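PDB 4EDP: ABC transporter, substrate-binding protein from Clostridium perfringens, which probably binds a solute outside the membrane and delivers it to the permease of an ABC transporter. Local coordinates for residues L205-K209 / W346-M350. Residues are numbered along the deposited sequence; the frame is centred on the assembly and turned at random.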
loop_
_atom_site.group_PDB
_atom_site.type_symbol
_atom_site.label_atom_id
_atom_site.label_comp_id
_atom_site.label_asym_id
_atom_site.label_seq_id
_atom_site.Cartn_x
_atom_site.Cartn_y
_atom_site.Cartn_z
ATOM N N LEU A 205 11.717 -15.502 -10.828
ATOM C CA LEU A 205 11.116 -14.530 -11.757
ATOM C C LEU A 205 11.553 -14.836 -13.198
ATOM O O LEU A 205 10.747 -14.691 -14.127
ATOM C CB LEU A 205 11.418 -13.095 -11.343
ATOM C CG LEU A 205 10.695 -12.630 -10.066
ATOM C CD1 LEU A 205 11.235 -11.308 -9.593
ATOM C CD2 LEU A 205 9.169 -12.523 -10.311
ATOM N N GLU A 206 12.811 -15.238 -13.402
ATOM C CA GLU A 206 13.250 -15.637 -14.747
ATOM C C GLU A 206 12.379 -16.786 -15.233
ATOM O O GLU A 206 11.960 -16.827 -16.409
ATOM C CB GLU A 206 14.717 -16.133 -14.782
ATOM C CG GLU A 206 15.741 -15.125 -14.488
ATOM C CD GLU A 206 17.165 -15.675 -14.633
ATOM O OE1 GLU A 206 17.354 -16.914 -14.703
ATOM O OE2 GLU A 206 18.095 -14.852 -14.682
ATOM N N ALA A 207 12.122 -17.738 -14.333
ATOM C CA ALA A 207 11.321 -18.904 -14.669
ATOM C C ALA A 207 9.872 -18.544 -14.996
ATOM O O ALA A 207 9.196 -19.282 -15.711
ATOM C CB ALA A 207 11.372 -19.946 -13.550
ATOM N N LEU A 208 9.388 -17.421 -14.479
ATOM C CA LEU A 208 8.002 -17.010 -14.736
ATOM C C LEU A 208 7.826 -16.312 -16.095
ATOM O O LEU A 208 6.699 -16.184 -16.591
ATOM C CB LEU A 208 7.570 -16.038 -13.638
ATOM C CG LEU A 208 6.132 -15.557 -13.601
ATOM C CD1 LEU A 208 5.180 -16.760 -13.376
ATOM C CD2 LEU A 208 5.976 -14.522 -12.483
ATOM N N LYS A 209 8.934 -15.882 -16.689
ATOM C CA LYS A 209 8.916 -15.120 -17.952
ATOM C C LYS A 209 7.996 -15.612 -19.059
ATOM O O LYS A 209 7.333 -14.797 -19.678
ATOM C CB LYS A 209 10.311 -14.923 -18.531
ATOM C CG LYS A 209 11.259 -14.038 -17.714
ATOM C CD LYS A 209 12.687 -14.049 -18.300
ATOM C CE LYS A 209 12.760 -13.522 -19.733
ATOM N NZ LYS A 209 12.287 -12.102 -19.870
ATOM N N TRP A 346 15.487 -6.739 -12.010
ATOM C CA TRP A 346 14.144 -6.847 -12.594
ATOM C C TRP A 346 14.152 -6.437 -14.053
ATOM O O TRP A 346 13.676 -7.175 -14.914
ATOM C CB TRP A 346 13.178 -5.950 -11.828
ATOM C CG TRP A 346 11.753 -5.986 -12.314
ATOM C CD1 TRP A 346 11.217 -5.277 -13.360
ATOM C CD2 TRP A 346 10.667 -6.733 -11.736
ATOM N NE1 TRP A 346 9.874 -5.549 -13.469
ATOM C CE2 TRP A 346 9.511 -6.431 -12.480
ATOM C CE3 TRP A 346 10.562 -7.609 -10.648
ATOM C CZ2 TRP A 346 8.272 -6.995 -12.187
ATOM C CZ3 TRP A 346 9.336 -8.171 -10.352
ATOM C CH2 TRP A 346 8.199 -7.863 -11.122
ATOM N N ASN A 347 14.691 -5.252 -14.322
ATOM C CA ASN A 347 14.760 -4.750 -15.685
ATOM C C ASN A 347 15.593 -5.651 -16.596
ATOM O O ASN A 347 15.238 -5.861 -17.745
ATOM C CB ASN A 347 15.278 -3.306 -15.704
ATOM C CG ASN A 347 14.277 -2.315 -15.111
ATOM O OD1 ASN A 347 13.081 -2.596 -15.050
ATOM N ND2 ASN A 347 14.758 -1.146 -14.702
ATOM N N ARG A 348 16.702 -6.173 -16.085
ATOM C CA ARG A 348 17.549 -7.077 -16.853
ATOM C C ARG A 348 16.754 -8.315 -17.251
ATOM O O ARG A 348 16.850 -8.794 -18.379
ATOM C CB ARG A 348 18.774 -7.471 -16.022
ATOM C CG ARG A 348 19.690 -8.525 -16.644
ATOM C CD ARG A 348 20.899 -8.780 -15.749
ATOM N NE ARG A 348 20.509 -9.171 -14.395
ATOM C CZ ARG A 348 20.222 -10.415 -14.015
ATOM N NH1 ARG A 348 20.281 -11.417 -14.885
ATOM N NH2 ARG A 348 19.865 -10.661 -12.759
ATOM N N ILE A 349 15.943 -8.810 -16.323
ATOM C CA ILE A 349 15.131 -10.005 -16.544
ATOM C C ILE A 349 13.871 -9.827 -17.358
ATOM O O ILE A 349 13.593 -10.614 -18.259
ATOM C CB ILE A 349 14.627 -10.585 -15.209
ATOM C CG1 ILE A 349 15.755 -11.277 -14.470
ATOM C CG2 ILE A 349 13.532 -11.591 -15.463
ATOM C CD1 ILE A 349 15.310 -11.843 -13.136
ATOM N N MET A 350 13.086 -8.819 -17.014
ATOM C CA MET A 350 11.807 -8.584 -17.671
ATOM C C MET A 350 11.897 -7.673 -18.893
ATOM O O MET A 350 11.143 -7.845 -19.856
ATOM C CB MET A 350 10.823 -7.967 -16.664
ATOM C CG MET A 350 10.448 -8.860 -15.475
ATOM S SD MET A 350 9.389 -10.247 -15.938
ATOM C CE MET A 350 9.454 -11.248 -14.447
HETATM O O HOH W 1 18.276 -13.520 -11.952
#
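Trp346 reaches Leu205 with the benzene half of its indole: CZ3 lies 3.7 Å from Leu205 CD1, the methyl approaching the ring obliquely. Ile170 and Met181 also pack on the indole, and NE1 makes a weak hydrogen bond to Asp172. A broad aromatic suits this buried corner, as the large flat ring can touch Leu205, Ile170 and Met181 at once while its one polar N-H keeps a partner.

Arg348, on the exposed side of the helix, has its NH1 4.1 Å from Glu206 OE2, too far for a salt bridge, and the carboxylate and guanidinium planes are turned 71° apart. A water joins the two groups instead, donating to Glu206 OE2 at 3.0 Å and weakly accepting from Arg348 NH2, which also bonds Asn345. Long, charged chains can meet here over the apolar layer beneath them.

Helices 199-208 and 332-350 thus pack near their C-terminal ends, on one lobe of the two-lobed fold of periplasmic-binding-protein type, with strand 168-171 of the sheet beneath them.

Ile349 projects from its helix toward 205-209. Its CD1 sits 3.6 Å from Glu206 CG, crossing that extended chain at about a right angle, while CG2 rests on Lys209 CD; the beta-branch lets one residue serve two neighbours. The Lys209 chain, bent towards its end, curls back so that Lys209 NZ gives a short hydrogen bond, 2.6 Å, to Ile349 O, nearly in line with its C=O (162°), capturing a carbonyl in the last turn of helix 332-350 with a probably positive group.

Met350, flexible and unbranched, folds at chi2 (-71°) to carry CE 3.7 Å from Leu205 O, while its CG lies over one face of the Trp346 ring, off towards its rim.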